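Long-range contacts in cell wall surface anchor protein (Streptococcus agalactiae, PDB 4Z1P), which probably acts as a surface adhesin of the antigen I/II type, anchored to the streptococcal cell wall and mediating attachment: residues Leu68-Ile73 against Tyr139-Lys144; Met87-Ser92 against Val112-Met117. All blocks are in the same frame, centred on the assembly; numbering follows the deposited sequence.

In the fold
Interactions 1 and 2 are edge pairings in two different antiparallel sheets that pack face to face. Residues 68-73 form part of the outermost strand 65-75 of a four-stranded sheet, while residues 87-90 lie on the outermost strand 85-90 of a five-stranded one, with 91-92 in the loop that follows; these two edge strands follow each other in the chain. The centres of the two interactions are about 15 Å apart. They meet where Tyr116 of interaction 2 reaches Leu68 (CD2 to Tyr116 CD2, 3.7 Å) and Phe143 (CE1 to Tyr116 CE1, 3.9 Å). All four segments belong to the C2 terminal domain of the antigen I/II family, consistent with a beta-sandwich adhesin domain.

Interaction 1: Leu68-Ile73 against Tyr139-Lys144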
ATOM      1  N   LEU A  68      12.303   2.616  -7.277  1.00 16.04           N
ATOM      2  CA  LEU A  68      11.654   3.800  -7.891  1.00 15.25           C
ATOM      3  C   LEU A  68      11.472   3.666  -9.370  1.00 16.66           C
ATOM      4  O   LEU A  68      12.429   3.330 -10.045  1.00 17.45           O
ATOM      5  CB  LEU A  68      12.558   5.005  -7.704  1.00 15.53           C
ATOM      6  CG  LEU A  68      12.137   6.293  -8.453  1.00 16.01           C
ATOM      7  CD1 LEU A  68      10.721   6.702  -8.101  1.00 16.25           C
ATOM      8  CD2 LEU A  68      13.181   7.412  -8.268  1.00 16.22           C
ATOM      9  N   THR A  69      10.280   3.945  -9.892  1.00 14.29           N
ATOM     10  CA  THR A  69      10.095   4.152 -11.295  1.00 16.21           C
ATOM     11  C   THR A  69       9.767   5.618 -11.537  1.00 14.86           C
ATOM     12  O   THR A  69       8.845   6.137 -10.940  1.00 14.36           O
ATOM     13  CB  THR A  69       8.942   3.258 -11.806  1.00 18.97           C
ATOM     14  OG1 THR A  69       9.244   1.911 -11.462  1.00 20.57           O
ATOM     15  CG2 THR A  69       8.805   3.323 -13.281  1.00 20.93           C
ATOM     16  N   VAL A  70      10.521   6.282 -12.396  1.00 13.54           N
ATOM     17  CA  VAL A  70      10.247   7.663 -12.735  1.00 13.77           C
ATOM     18  C   VAL A  70       9.319   7.626 -13.912  1.00 15.33           C
ATOM     19  O   VAL A  70       9.731   7.230 -15.010  1.00 14.33           O
ATOM     20  CB  VAL A  70      11.525   8.394 -13.071  1.00 14.14           C
ATOM     21  CG1 VAL A  70      11.190   9.786 -13.517  1.00 14.18           C
ATOM     22  CG2 VAL A  70      12.463   8.446 -11.856  1.00 16.29           C
ATOM     23  N   LYS A  71       8.071   7.985 -13.727  1.00 14.97           N
ATOM     24  CA  LYS A  71       7.103   7.886 -14.841  1.00 16.06           C
ATOM     25  C   LYS A  71       7.275   9.052 -15.820  1.00 14.70           C
ATOM     26  O   LYS A  71       7.107   8.894 -17.035  1.00 14.03           O
ATOM     27  CB  LYS A  71       5.661   7.831 -14.314  1.00 18.66           C
ATOM     28  CG  LYS A  71       5.447   6.633 -13.395  1.00 25.37           C
ATOM     29  CD  LYS A  71       3.996   6.164 -13.253  1.00 33.10           C
ATOM     30  CE  LYS A  71       3.017   7.113 -12.552  1.00 40.18           C
ATOM     31  NZ  LYS A  71       3.172   7.193 -11.058  1.00 45.34           N
ATOM     32  N   SER A  72       7.510  10.235 -15.294  1.00 13.04           N
ATOM     33  CA  SER A  72       7.733  11.444 -16.111  1.00 12.84           C
ATOM     34  C   SER A  72       8.306  12.577 -15.307  1.00 12.56           C
ATOM     35  O   SER A  72       8.063  12.643 -14.068  1.00 11.43           O
ATOM     36  CB  SER A  72       6.434  11.967 -16.787  1.00 14.48           C
ATOM     37  OG  SER A  72       5.498  12.256 -15.830  1.00 11.53           O
ATOM     38  N   ILE A  73       9.060  13.458 -15.971  1.00 10.36           N
ATOM     39  CA  ILE A  73       9.473  14.726 -15.352  1.00 10.65           C
ATOM     40  C   ILE A  73       9.187  15.801 -16.379  1.00 11.78           C
ATOM     41  O   ILE A  73       9.807  15.821 -17.476  1.00 11.23           O
ATOM     42  CB  ILE A  73      10.985  14.757 -14.983  1.00 10.45           C
ATOM     43  CG1 ILE A  73      11.320  13.530 -14.175  1.00 10.30           C
ATOM     44  CG2 ILE A  73      11.282  16.041 -14.221  1.00 10.09           C
ATOM     45  CD1 ILE A  73      12.797  13.387 -13.739  1.00 11.48           C
ATOM     46  N   TYR A 139       7.420  15.932 -10.960  1.00 11.32           N
ATOM     47  CA  TYR A 139       8.004  14.595 -11.002  1.00 11.20           C
ATOM     48  C   TYR A 139       6.933  13.608 -10.680  1.00 11.93           C
ATOM     49  O   TYR A 139       6.315  13.701  -9.594  1.00 13.27           O
ATOM     50  CB  TYR A 139       9.173  14.500 -10.028  1.00 11.26           C
ATOM     51  CG  TYR A 139      10.323  15.397 -10.292  1.00 10.18           C
ATOM     52  CD1 TYR A 139      10.212  16.779 -10.170  1.00 11.02           C
ATOM     53  CD2 TYR A 139      11.546  14.884 -10.572  1.00 10.34           C
ATOM     54  CE1 TYR A 139      11.298  17.618 -10.297  1.00 11.20           C
ATOM     55  CE2 TYR A 139      12.645  15.687 -10.790  1.00 10.47           C
ATOM     56  CZ  TYR A 139      12.556  17.047 -10.662  1.00 10.61           C
ATOM     57  OH  TYR A 139      13.628  17.864 -10.881  1.00 10.84           O
ATOM     58  N   ASN A 140       6.629  12.689 -11.616  1.00 12.18           N
ATOM     59  CA  ASN A 140       5.721  11.597 -11.298  1.00 14.53           C
ATOM     60  C   ASN A 140       6.558  10.406 -10.927  1.00 13.73           C
ATOM     61  O   ASN A 140       7.248   9.798 -11.770  1.00 12.17           O
ATOM     62  CB  ASN A 140       4.735  11.245 -12.423  1.00 16.45           C
ATOM     63  CG  ASN A 140       3.440  12.047 -12.355  1.00 20.78           C
ATOM     64  OD1 ASN A 140       2.394  11.558 -11.883  1.00 25.37           O
ATOM     65  ND2 ASN A 140       3.497  13.261 -12.812  1.00 21.47           N
ATOM     66  N   LEU A 141       6.473  10.048  -9.669  1.00 14.71           N
ATOM     67  CA  LEU A 141       7.390   9.034  -9.110  1.00 15.04           C
ATOM     68  C   LEU A 141       6.606   7.878  -8.506  1.00 17.18           C
ATOM     69  O   LEU A 141       5.744   8.072  -7.711  1.00 19.64           O
ATOM     70  CB  LEU A 141       8.248   9.630  -8.060  1.00 14.19           C
ATOM     71  CG  LEU A 141       9.131  10.812  -8.465  1.00 14.29           C
ATOM     72  CD1 LEU A 141       9.761  11.413  -7.202  1.00 14.41           C
ATOM     73  CD2 LEU A 141      10.181  10.430  -9.513  1.00 14.06           C
ATOM     74  N   SER A 142       6.968   6.653  -8.790  1.00 15.42           N
ATOM     75  CA  SER A 142       6.269   5.551  -8.192  1.00 16.94           C
ATOM     76  C   SER A 142       7.228   4.511  -7.557  1.00 15.21           C
ATOM     77  O   SER A 142       8.291   4.157  -8.098  1.00 16.09           O
ATOM     78  CB  SER A 142       5.285   4.903  -9.195  1.00 19.34           C
ATOM     79  OG  SER A 142       5.902   3.826  -9.811  1.00 28.50           O
ATOM     80  N   PHE A 143       6.838   4.046  -6.392  1.00 14.21           N
ATOM     81  CA  PHE A 143       7.684   3.153  -5.543  1.00 14.57           C
ATOM     82  C   PHE A 143       6.889   1.948  -5.163  1.00 15.60           C
ATOM     83  O   PHE A 143       5.673   2.053  -4.936  1.00 16.71           O
ATOM     84  CB  PHE A 143       8.060   3.816  -4.206  1.00 14.24           C
ATOM     85  CG  PHE A 143       9.095   4.920  -4.286  1.00 14.02           C
ATOM     86  CD1 PHE A 143      10.471   4.650  -4.151  1.00 15.40           C
ATOM     87  CD2 PHE A 143       8.710   6.255  -4.430  1.00 13.46           C
ATOM     88  CE1 PHE A 143      11.391   5.706  -4.127  1.00 13.31           C
ATOM     89  CE2 PHE A 143       9.639   7.279  -4.445  1.00 12.80           C
ATOM     90  CZ  PHE A 143      10.964   7.024  -4.256  1.00 13.64           C
ATOM     91  N   LYS A 144       7.567   0.817  -5.100  1.00 16.59           N
ATOM     92  CA  LYS A 144       7.061  -0.356  -4.424  1.00 18.88           C
ATOM     93  C   LYS A 144       7.489  -0.299  -2.988  1.00 17.94           C
ATOM     94  O   LYS A 144       8.396   0.466  -2.621  1.00 17.08           O
ATOM     95  CB  LYS A 144       7.593  -1.620  -5.021  1.00 21.21           C
ATOM     96  CG  LYS A 144       7.413  -1.815  -6.483  1.00 25.83           C
ATOM     97  CD  LYS A 144       5.973  -1.915  -6.881  1.00 34.04           C
ATOM     98  CE  LYS A 144       5.866  -2.133  -8.394  1.00 42.80           C
ATOM     99  NZ  LYS A 144       4.562  -1.650  -8.969  1.00 47.99           N
TER
HETATM  100  O   HOH W   1       8.897   1.007  -8.967  1.00 25.75           O
HETATM  101  O   HOH W   2       2.771   9.529  -9.920  1.00 33.01           O
HETATM  102  O   HOH W   3       5.457  14.717 -14.579  1.00 17.40           O
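Leu68 and Phe143 form a non-hydrogen-bonded pair in which a methyl group sits over an aromatic face in a CH-pi contact: Leu68 CD1 lies 4.0 Å from the centroid of the Phe143 ring, 16° off its normal. With CG of Leu68 anti to the backbone N (chi1 172°) and beside the carbonyl carbon, CD1 lies over that ring and against Leu141 CB at 3.8 Å. Val70 CG2 and Leu141 CD2 lie alongside each other. At the far end Ile73 places CG2 over the centre of the Tyr139 ring, 3.8 Å from its centroid, while CD1 touches CD2 and CE2 of that ring.

The opposite face is polar. Thr69 and Ser142 pair regularly, Thr69 N donating to Ser142 O (2.7 Å, 173°) and Ser142 N to Thr69 O. A classic beta bulge then sets Lys71 and Ser72 both against Asn140: Lys71 N donates to Asn140 O (2.8 Å), and Asn140 N to Ser72 O (2.8 Å). Lys71 curls back through bends at chi3 and chi4, and a water 2.6 Å from Lys71 NZ donates to Asn140 OD1; NZ also has a long, weak ion pair with Asp31. Another water accepts from Asn140 ND2 and hydrogen-bonds Ser72 OG, so both ends of the amide are held.

Strand 29-36 pairs with the other edge of 137-145, and its Gln36 hydrogen-bonds Tyr139 OH. The apolar face packs against the second sheet, where Trp118 of strand 115-120 touches Val70, Ile73 and Leu141 and Phe57 stacks on Tyr139.

Interaction 2: Met87-Ser92 against Val112-Met117; sequences MRHVLS and VGEFYM
His89 lies flat against Tyr116 in an offset stack, centroids 4.1 Å apart and planes at 13°, with Tyr116 CE2 over the centre of the imidazole. A chi1 of 172° swings the imidazole beside its own carbonyl carbon, alongside the tyrosine. Its NE2 donates to the anti lone pair of Glu114 OE2 at 2.7 Å; ring and carboxylate are nearly coplanar, but the N-H...O angle of 146° makes the bond somewhat bent. The whole is an antiparallel edge pairing extended by a histidine-carboxylate hydrogen bond to a residue just ahead of strand 115-120.

Packing is tight in two places. Exposed His89 is pressed by its ring face on buried Tyr116, CG lying 3.4 Å from Tyr116 CE2. On the other face Val90 CG2 sits over the Phe115 ring, 3.7 Å from its centroid, and backbone bonds in both directions join these two residues, Val90 N reaching Phe115 O at 3.0 Å. The solvent side is looser: Leu91 CD1 lies 3.9 Å from Glu114 OE2, and a water accepts from Arg88 NH1 and makes a weak bond to Met117 O.

Strand 55-61 flanks 115-120 on its other edge, with Val58 against Phe115 and Met117. Leu96 packs on Val90 and Phe115, while Leu100 of helix 98-106 touches Arg88 and Met117.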
ATOM      1  N   MET A  87      20.169  12.362 -12.909  1.00  9.85           N
ATOM      2  CA  MET A  87      19.580  11.515 -11.866  0.50  9.95           C
ATOM      3  C   MET A  87      20.742  10.909 -11.013  1.00 11.32           C
ATOM      4  O   MET A  87      21.678  10.228 -11.583  1.00 10.09           O
ATOM      5  CB  MET A  87      18.731  10.422 -12.521  0.50  9.68           C
ATOM      6  CG  MET A  87      17.985   9.450 -11.609  0.50  9.41           C
ATOM      7  SD  MET A  87      19.052   8.225 -10.786  0.50  9.70           S
ATOM      8  CE  MET A  87      17.896   6.977 -10.289  0.50  9.75           C
ATOM      9  N   ARG A  88      20.702  11.128  -9.690  1.00  9.95           N
ATOM     10  CA  ARG A  88      21.622  10.498  -8.792  1.00 10.81           C
ATOM     11  C   ARG A  88      20.864   9.755  -7.775  1.00 11.21           C
ATOM     12  O   ARG A  88      19.753  10.163  -7.417  1.00 11.48           O
ATOM     13  CB  ARG A  88      22.577  11.476  -8.096  1.00 13.14           C
ATOM     14  CG  ARG A  88      23.651  12.036  -8.990  1.00 14.86           C
ATOM     15  CD  ARG A  88      24.640  12.900  -8.241  1.00 18.18           C
ATOM     16  NE  ARG A  88      25.773  13.364  -9.091  1.00 17.44           N
ATOM     17  CZ  ARG A  88      25.735  14.337  -9.977  1.00 19.30           C
ATOM     18  NH1 ARG A  88      24.651  15.076 -10.163  1.00 19.05           N
ATOM     19  NH2 ARG A  88      26.866  14.622 -10.658  1.00 25.11           N
ATOM     20  N   HIS A  89      21.395   8.606  -7.348  1.00 10.47           N
ATOM     21  CA  HIS A  89      20.747   7.757  -6.382  1.00 10.20           C
ATOM     22  C   HIS A  89      21.804   7.248  -5.428  1.00 11.24           C
ATOM     23  O   HIS A  89      22.671   6.506  -5.825  1.00 11.03           O
ATOM     24  CB  HIS A  89      19.974   6.618  -7.009  1.00 11.91           C
ATOM     25  CG  HIS A  89      19.459   5.607  -6.028  1.00 12.35           C
ATOM     26  ND1 HIS A  89      19.269   4.282  -6.349  1.00 12.54           N
ATOM     27  CD2 HIS A  89      19.127   5.714  -4.712  1.00 12.90           C
ATOM     28  CE1 HIS A  89      18.772   3.638  -5.307  1.00 13.48           C
ATOM     29  NE2 HIS A  89      18.661   4.488  -4.306  1.00 13.51           N
ATOM     30  N   VAL A  90      21.805   7.743  -4.173  1.00 10.11           N
ATOM     31  CA  VAL A  90      22.922   7.503  -3.247  1.00 10.10           C
ATOM     32  C   VAL A  90      22.422   6.901  -1.975  1.00 10.72           C
ATOM     33  O   VAL A  90      21.309   7.138  -1.538  1.00  7.85           O
ATOM     34  CB  VAL A  90      23.740   8.804  -2.936  1.00 11.53           C
ATOM     35  CG1 VAL A  90      24.371   9.374  -4.173  1.00 11.50           C
ATOM     36  CG2 VAL A  90      22.910   9.836  -2.166  1.00 12.45           C
ATOM     37  N   LEU A  91      23.234   6.056  -1.386  1.00 10.64           N
ATOM     38  CA  LEU A  91      22.877   5.452  -0.119  1.00 14.04           C
ATOM     39  C   LEU A  91      23.100   6.445   1.071  1.00 13.39           C
ATOM     40  O   LEU A  91      22.466   6.307   2.082  1.00 13.70           O
ATOM     41  CB  LEU A  91      23.786   4.279   0.071  1.00 16.29           C
ATOM     42  CG  LEU A  91      23.327   2.928  -0.443  1.00 22.10           C
ATOM     43  CD1 LEU A  91      22.218   2.899  -1.435  1.00 23.28           C
ATOM     44  CD2 LEU A  91      24.513   2.024  -0.758  1.00 24.91           C
ATOM     45  N   SER A  92      23.963   7.405   0.898  1.00 14.22           N
ATOM     46  CA  SER A  92      24.110   8.459   1.863  1.00 18.02           C
ATOM     47  C   SER A  92      24.649   9.647   1.155  1.00 16.38           C
ATOM     48  O   SER A  92      25.365   9.520   0.167  1.00 16.31           O
ATOM     49  CB  SER A  92      25.038   8.001   3.049  1.00 19.86           C
ATOM     50  OG  SER A  92      26.148   8.819   3.173  1.00 23.82           O
ATOM     51  N   VAL A 112      18.649  12.191   5.692  1.00 17.36           N
ATOM     52  CA  VAL A 112      19.100  11.293   6.744  1.00 19.68           C
ATOM     53  C   VAL A 112      19.708  10.037   6.169  1.00 21.41           C
ATOM     54  O   VAL A 112      20.577   9.429   6.815  1.00 23.85           O
ATOM     55  CB  VAL A 112      17.965  10.938   7.708  1.00 24.06           C
ATOM     56  CG1 VAL A 112      16.936  10.012   7.103  1.00 23.62           C
ATOM     57  CG2 VAL A 112      18.533  10.369   9.018  1.00 26.98           C
ATOM     58  N   GLY A 113      19.252   9.618   5.001  1.00 17.92           N
ATOM     59  CA  GLY A 113      19.597   8.272   4.519  1.00 17.71           C
ATOM     60  C   GLY A 113      19.823   8.282   3.016  1.00 15.49           C
ATOM     61  O   GLY A 113      20.509   9.183   2.461  1.00 13.11           O
ATOM     62  N   GLU A 114      19.186   7.314   2.391  1.00 14.51           N
ATOM     63  CA  GLU A 114      19.372   6.995   0.977  1.00 16.46           C
ATOM     64  C   GLU A 114      18.383   7.934   0.253  1.00 15.03           C
ATOM     65  O   GLU A 114      17.224   7.920   0.580  1.00 16.66           O
ATOM     66  CB  GLU A 114      18.976   5.501   0.767  1.00 17.58           C
ATOM     67  CG  GLU A 114      18.636   5.095  -0.649  1.00 19.73           C
ATOM     68  CD  GLU A 114      18.435   3.606  -0.796  1.00 22.65           C
ATOM     69  OE1 GLU A 114      18.365   2.875   0.218  1.00 17.95           O
ATOM     70  OE2 GLU A 114      18.383   3.160  -1.938  1.00 23.19           O
ATOM     71  N   PHE A 115      18.813   8.653  -0.779  1.00 11.85           N
ATOM     72  CA  PHE A 115      17.898   9.526  -1.457  1.00 11.17           C
ATOM     73  C   PHE A 115      18.228   9.631  -2.933  1.00 10.58           C
ATOM     74  O   PHE A 115      19.242   9.061  -3.393  1.00 10.39           O
ATOM     75  CB  PHE A 115      17.927  10.920  -0.806  1.00 11.01           C
ATOM     76  CG  PHE A 115      19.249  11.617  -0.890  1.00 10.41           C
ATOM     77  CD1 PHE A 115      20.187  11.432   0.082  1.00 11.49           C
ATOM     78  CD2 PHE A 115      19.530  12.546  -1.877  1.00 10.91           C
ATOM     79  CE1 PHE A 115      21.374  12.143   0.051  1.00 11.62           C
ATOM     80  CE2 PHE A 115      20.729  13.225  -1.947  1.00 11.31           C
ATOM     81  CZ  PHE A 115      21.669  13.038  -0.977  1.00 11.71           C
ATOM     82  N   TYR A 116      17.333  10.290  -3.663  1.00 10.76           N
ATOM     83  CA  TYR A 116      17.465  10.546  -5.077  1.00  9.96           C
ATOM     84  C   TYR A 116      17.533  12.039  -5.293  1.00 11.02           C
ATOM     85  O   TYR A 116      16.940  12.806  -4.533  1.00 10.00           O
ATOM     86  CB  TYR A 116      16.240  10.009  -5.829  1.00 10.90           C
ATOM     87  CG  TYR A 116      15.998   8.570  -5.616  1.00 10.96           C
ATOM     88  CD1 TYR A 116      15.382   8.114  -4.493  1.00 12.27           C
ATOM     89  CD2 TYR A 116      16.426   7.606  -6.593  1.00 11.61           C
ATOM     90  CE1 TYR A 116      15.153   6.743  -4.320  1.00 13.27           C
ATOM     91  CE2 TYR A 116      16.193   6.266  -6.423  1.00 11.97           C
ATOM     92  CZ  TYR A 116      15.548   5.842  -5.314  1.00 13.21           C
ATOM     93  OH  TYR A 116      15.358   4.516  -5.130  1.00 14.13           O
ATOM     94  N   MET A 117      18.360  12.460  -6.242  1.00 10.05           N
ATOM     95  CA  MET A 117      18.499  13.827  -6.534  1.00 11.81           C
ATOM     96  C   MET A 117      18.641  14.087  -8.014  1.00 10.39           C
ATOM     97  O   MET A 117      19.298  13.293  -8.717  1.00 13.21           O
ATOM     98  CB  MET A 117      19.699  14.419  -5.772  1.00 13.37           C
ATOM     99  CG  MET A 117      19.924  15.890  -5.973  1.00 13.94           C
ATOM    100  SD  MET A 117      21.280  16.515  -4.946  1.00 18.17           S
ATOM    101  CE  MET A 117      22.652  15.705  -5.612  1.00 18.06           C
TER
HETATM  102  O   HOH W   4      21.774  14.801  -9.337  1.00 20.07           O